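Local coordinates for protein histidine--tRNA ligase (PDB 1QE0) that attaches L-histidine to its cognate tRNA, tRNA(His), at the expense of ATP, working as a homodimeric class II aminoacyl-tRNA synthetase, at residues Lys157-Met169 against Ile247-Leu259. Sequence-based numbering, arbitrary orientation.
Sequences KHLKLVINSVGDM and IPYTEDPNLVRGL. Unlike the reference sequence in segment 247-259: Thr250 (reference Ile).
Leu161 to Ile163 run parallel to Tyr249 to Asp252, tied by three backbone hydrogen bonds: Thr250 N to Leu161 O at 2.8 Å, Ile163 N to Thr250 O at 2.8 Å and Asp252 N to Ile163 O at 3.0 Å. One face of this short pairing carries Val162 and Thr250, the other Ile163 and Glu251. Val162 turns CG1 anti to its backbone N (chi1 180°), where Val162 CG1 meets Asp252 CB and lies 3.7 Å from Leu255 CD2. Past Glu251, segment 247-259 leaves the pairing in a type I turn from Asp252 to Leu255, in which Asp252 OD1 accepts a hydrogen bond from Asn254 N, an Asx turn. The turn brings Leu255 back over Val162, its CD2 lying 3.4 Å from Val162 O, and sets Leu255 CB against Asn164 CB. Farther along, Val166 CG1 packs on Val256 CB at 3.7 Å. On the face of Ile163 and Glu251, Ile163 CD1 reaches Tyr249 CD1 at 3.7 Å, meeting the ring obliquely, while Glu251 CG lies in plane at the ring's edge.

Helix 231-245 covers that side: Lys239 forms a salt bridge with Glu251 OE1, Tyr235 OH hydrogen-bonds the same oxygen, and both side chains touch Ile163. Along its other edge, strand 159-165 pairs antiparallel with strand 265-272, so 250-251 adds a short parallel edge strand to the mixed sheet of the class II synthetase core, while helix 137-153 packs against Leu161 and Ile247.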
loop_
_atom_site.group_PDB
_atom_site.type_symbol
_atom_site.label_atom_id
_atom_site.label_comp_id
_atom_site.label_asym_id
_atom_site.label_seq_id
_atom_site.Cartn_x
_atom_site.Cartn_y
_atom_site.Cartn_z
ATOM N N LYS A 157 -16.203 15.469 -6.583
ATOM C CA LYS A 157 -17.342 16.251 -6.189
ATOM C C LYS A 157 -18.711 15.878 -6.641
ATOM O O LYS A 157 -19.671 16.392 -6.082
ATOM C CB LYS A 157 -17.101 17.705 -6.557
ATOM C CG LYS A 157 -16.919 18.637 -5.377
ATOM C CD LYS A 157 -16.213 19.878 -5.867
ATOM C CE LYS A 157 -14.753 19.577 -6.185
ATOM N NZ LYS A 157 -13.970 19.919 -5.000
ATOM N N HIS A 158 -18.862 15.061 -7.667
ATOM C CA HIS A 158 -20.234 14.751 -8.070
ATOM C C HIS A 158 -20.643 13.371 -7.587
ATOM O O HIS A 158 -21.149 12.528 -8.338
ATOM C CB HIS A 158 -20.441 15.006 -9.579
ATOM C CG HIS A 158 -20.416 16.469 -9.941
ATOM N ND1 HIS A 158 -20.435 17.479 -8.994
ATOM C CD2 HIS A 158 -20.410 17.098 -11.143
ATOM C CE1 HIS A 158 -20.448 18.657 -9.593
ATOM N NE2 HIS A 158 -20.435 18.449 -10.896
ATOM N N LEU A 159 -20.371 13.170 -6.298
ATOM C CA LEU A 159 -20.646 11.924 -5.581
ATOM C C LEU A 159 -22.113 11.836 -5.215
ATOM O O LEU A 159 -22.788 12.853 -5.082
ATOM C CB LEU A 159 -19.792 11.833 -4.306
ATOM C CG LEU A 159 -18.375 11.291 -4.437
ATOM C CD1 LEU A 159 -18.105 10.928 -5.882
ATOM C CD2 LEU A 159 -17.397 12.316 -3.906
ATOM N N LYS A 160 -22.577 10.622 -4.973
ATOM C CA LYS A 160 -23.970 10.396 -4.652
ATOM C C LYS A 160 -24.081 9.052 -3.945
ATOM O O LYS A 160 -23.886 7.993 -4.551
ATOM C CB LYS A 160 -24.747 10.491 -5.971
ATOM C CG LYS A 160 -25.857 9.526 -6.274
ATOM C CD LYS A 160 -25.966 9.481 -7.798
ATOM C CE LYS A 160 -27.221 10.132 -8.375
ATOM N NZ LYS A 160 -27.281 11.623 -8.318
ATOM N N LEU A 161 -24.252 9.136 -2.625
ATOM C CA LEU A 161 -24.359 7.969 -1.744
ATOM C C LEU A 161 -25.776 7.419 -1.798
ATOM O O LEU A 161 -26.733 8.134 -1.596
ATOM C CB LEU A 161 -23.947 8.352 -0.304
ATOM C CG LEU A 161 -23.952 7.435 0.933
ATOM C CD1 LEU A 161 -24.495 6.079 0.610
ATOM C CD2 LEU A 161 -22.567 7.302 1.507
ATOM N N VAL A 162 -25.882 6.130 -2.057
ATOM C CA VAL A 162 -27.139 5.444 -2.172
ATOM C C VAL A 162 -27.150 4.296 -1.170
ATOM O O VAL A 162 -26.256 3.450 -1.178
ATOM C CB VAL A 162 -27.272 4.904 -3.583
ATOM C CG1 VAL A 162 -28.562 4.176 -3.752
ATOM C CG2 VAL A 162 -27.146 6.036 -4.576
ATOM N N ILE A 163 -28.169 4.273 -0.308
ATOM C CA ILE A 163 -28.313 3.252 0.737
ATOM C C ILE A 163 -29.666 2.545 0.682
ATOM O O ILE A 163 -30.577 2.989 0.008
ATOM C CB ILE A 163 -28.179 3.870 2.131
ATOM C CG1 ILE A 163 -29.332 4.811 2.382
ATOM C CG2 ILE A 163 -26.890 4.671 2.253
ATOM C CD1 ILE A 163 -29.284 5.427 3.755
ATOM N N ASN A 164 -29.777 1.445 1.407
ATOM C CA ASN A 164 -30.984 0.642 1.492
ATOM C C ASN A 164 -30.779 -0.332 2.665
ATOM O O ASN A 164 -29.685 -0.450 3.224
ATOM C CB ASN A 164 -31.238 -0.152 0.189
ATOM C CG ASN A 164 -32.553 -0.976 0.244
ATOM O OD1 ASN A 164 -32.676 -2.096 -0.293
ATOM N ND2 ASN A 164 -33.529 -0.421 0.942
ATOM N N SER A 165 -31.840 -1.016 3.056
ATOM C CA SER A 165 -31.746 -1.962 4.129
ATOM C C SER A 165 -32.529 -3.176 3.762
ATOM O O SER A 165 -33.659 -3.068 3.327
ATOM C CB SER A 165 -32.348 -1.400 5.380
ATOM O OG SER A 165 -32.344 -2.413 6.372
ATOM N N VAL A 166 -31.947 -4.335 3.993
ATOM C CA VAL A 166 -32.614 -5.576 3.700
ATOM C C VAL A 166 -33.018 -6.248 5.016
ATOM O O VAL A 166 -33.164 -7.467 5.095
ATOM C CB VAL A 166 -31.710 -6.462 2.826
ATOM C CG1 VAL A 166 -31.715 -5.937 1.386
ATOM C CG2 VAL A 166 -30.292 -6.420 3.350
ATOM N N GLY A 167 -33.186 -5.430 6.050
ATOM C CA GLY A 167 -33.587 -5.923 7.354
ATOM C C GLY A 167 -32.702 -6.989 7.954
ATOM O O GLY A 167 -31.647 -7.269 7.444
ATOM N N ASP A 168 -33.137 -7.567 9.062
ATOM C CA ASP A 168 -32.391 -8.611 9.767
ATOM C C ASP A 168 -32.670 -9.992 9.215
ATOM O O ASP A 168 -33.264 -10.130 8.149
ATOM C CB ASP A 168 -32.743 -8.594 11.266
ATOM C CG ASP A 168 -34.230 -8.863 11.538
ATOM O OD1 ASP A 168 -35.022 -8.904 10.583
ATOM O OD2 ASP A 168 -34.619 -9.017 12.718
ATOM N N MET A 169 -32.263 -11.007 9.977
ATOM C CA MET A 169 -32.471 -12.413 9.624
ATOM C C MET A 169 -33.957 -12.802 9.715
ATOM O O MET A 169 -34.415 -13.700 9.004
ATOM C CB MET A 169 -31.663 -13.332 10.556
ATOM C CG MET A 169 -30.164 -13.502 10.248
ATOM S SD MET A 169 -29.454 -15.011 11.080
ATOM C CE MET A 169 -28.223 -15.609 9.773
ATOM N N ILE A 247 -24.663 14.144 5.969
ATOM C CA ILE A 247 -24.275 13.367 4.809
ATOM C C ILE A 247 -25.542 13.134 3.993
ATOM O O ILE A 247 -26.571 12.751 4.520
ATOM C CB ILE A 247 -23.607 12.065 5.246
ATOM C CG1 ILE A 247 -22.325 12.430 6.013
ATOM C CG2 ILE A 247 -23.347 11.171 4.047
ATOM C CD1 ILE A 247 -21.678 11.309 6.795
ATOM N N PRO A 248 -25.525 13.545 2.731
ATOM C CA PRO A 248 -26.699 13.361 1.890
ATOM C C PRO A 248 -26.701 11.941 1.357
ATOM O O PRO A 248 -25.625 11.383 1.120
ATOM C CB PRO A 248 -26.465 14.377 0.771
ATOM C CG PRO A 248 -25.470 15.350 1.336
ATOM C CD PRO A 248 -24.557 14.424 2.066
ATOM N N TYR A 249 -27.896 11.379 1.149
ATOM C CA TYR A 249 -28.041 10.022 0.669
ATOM C C TYR A 249 -29.340 9.822 -0.094
ATOM O O TYR A 249 -30.342 10.497 0.145
ATOM C CB TYR A 249 -28.049 9.076 1.847
ATOM C CG TYR A 249 -29.237 9.280 2.720
ATOM C CD1 TYR A 249 -30.435 8.651 2.434
ATOM C CD2 TYR A 249 -29.171 10.113 3.827
ATOM C CE1 TYR A 249 -31.555 8.839 3.224
ATOM C CE2 TYR A 249 -30.289 10.314 4.637
ATOM C CZ TYR A 249 -31.484 9.670 4.328
ATOM O OH TYR A 249 -32.600 9.835 5.123
ATOM N N THR A 250 -29.348 8.800 -0.929
ATOM C CA THR A 250 -30.504 8.472 -1.724
ATOM C C THR A 250 -30.877 7.050 -1.321
ATOM O O THR A 250 -30.028 6.161 -1.278
ATOM C CB THR A 250 -30.181 8.515 -3.272
ATOM O OG1 THR A 250 -29.202 9.526 -3.566
ATOM C CG2 THR A 250 -31.440 8.842 -4.072
ATOM N N GLU A 251 -32.142 6.844 -0.983
ATOM C CA GLU A 251 -32.608 5.517 -0.621
ATOM C C GLU A 251 -33.059 4.769 -1.865
ATOM O O GLU A 251 -34.026 5.125 -2.483
ATOM C CB GLU A 251 -33.764 5.628 0.342
ATOM C CG GLU A 251 -33.487 6.562 1.473
ATOM C CD GLU A 251 -34.530 6.465 2.543
ATOM O OE1 GLU A 251 -34.922 5.331 2.887
ATOM O OE2 GLU A 251 -34.967 7.513 3.046
ATOM N N ASP A 252 -32.360 3.737 -2.261
ATOM C CA ASP A 252 -32.789 3.039 -3.439
ATOM C C ASP A 252 -33.309 1.711 -3.007
ATOM O O ASP A 252 -32.561 0.740 -2.960
ATOM C CB ASP A 252 -31.615 2.860 -4.396
ATOM C CG ASP A 252 -31.962 2.050 -5.638
ATOM O OD1 ASP A 252 -33.133 1.661 -5.851
ATOM O OD2 ASP A 252 -31.019 1.802 -6.413
ATOM N N PRO A 253 -34.617 1.618 -2.762
ATOM C CA PRO A 253 -35.292 0.390 -2.329
ATOM C C PRO A 253 -34.823 -0.840 -3.071
ATOM O O PRO A 253 -34.774 -1.904 -2.492
ATOM C CB PRO A 253 -36.741 0.679 -2.653
ATOM C CG PRO A 253 -36.836 2.119 -2.369
ATOM C CD PRO A 253 -35.597 2.683 -3.024
ATOM N N ASN A 254 -34.436 -0.671 -4.332
ATOM C CA ASN A 254 -33.992 -1.767 -5.189
ATOM C C ASN A 254 -32.513 -2.117 -5.077
ATOM O O ASN A 254 -32.006 -2.966 -5.829
ATOM C CB ASN A 254 -34.325 -1.431 -6.646
ATOM C CG ASN A 254 -35.757 -0.957 -6.817
ATOM O OD1 ASN A 254 -36.015 0.238 -7.067
ATOM N ND2 ASN A 254 -36.695 -1.868 -6.607
ATOM N N LEU A 255 -31.819 -1.458 -4.158
ATOM C CA LEU A 255 -30.408 -1.705 -3.955
ATOM C C LEU A 255 -30.387 -2.732 -2.868
ATOM O O LEU A 255 -30.338 -2.399 -1.686
ATOM C CB LEU A 255 -29.669 -0.438 -3.509
ATOM C CG LEU A 255 -28.241 -0.632 -2.985
ATOM C CD1 LEU A 255 -27.361 -1.344 -3.983
ATOM C CD2 LEU A 255 -27.702 0.713 -2.649
ATOM N N VAL A 256 -30.457 -3.990 -3.276
ATOM C CA VAL A 256 -30.448 -5.084 -2.332
ATOM C C VAL A 256 -29.408 -6.090 -2.757
ATOM O O VAL A 256 -28.826 -5.969 -3.830
ATOM C CB VAL A 256 -31.815 -5.780 -2.286
ATOM C CG1 VAL A 256 -32.926 -4.745 -2.150
ATOM C CG2 VAL A 256 -32.017 -6.640 -3.528
ATOM N N ARG A 257 -29.194 -7.085 -1.904
ATOM C CA ARG A 257 -28.242 -8.159 -2.159
ATOM C C ARG A 257 -28.888 -9.488 -1.775
ATOM O O ARG A 257 -29.464 -9.630 -0.692
ATOM C CB ARG A 257 -26.954 -7.921 -1.377
ATOM C CG ARG A 257 -26.160 -6.716 -1.861
ATOM C CD ARG A 257 -25.402 -6.020 -0.736
ATOM N NE ARG A 257 -24.860 -4.754 -1.209
ATOM C CZ ARG A 257 -23.574 -4.432 -1.209
ATOM N NH1 ARG A 257 -22.673 -5.290 -0.739
ATOM N NH2 ARG A 257 -23.195 -3.265 -1.718
ATOM N N GLY A 258 -28.829 -10.429 -2.713
ATOM C CA GLY A 258 -29.414 -11.743 -2.530
ATOM C C GLY A 258 -28.781 -12.639 -1.485
ATOM O O GLY A 258 -29.494 -13.411 -0.838
ATOM N N LEU A 259 -27.457 -12.561 -1.333
ATOM C CA LEU A 259 -26.733 -13.389 -0.373
ATOM C C LEU A 259 -27.345 -13.282 1.011
ATOM O O LEU A 259 -27.209 -12.264 1.675
ATOM C CB LEU A 259 -25.261 -13.002 -0.362
ATOM C CG LEU A 259 -24.449 -13.519 -1.556
ATOM C CD1 LEU A 259 -24.660 -15.027 -1.719
ATOM C CD2 LEU A 259 -24.842 -12.784 -2.821
#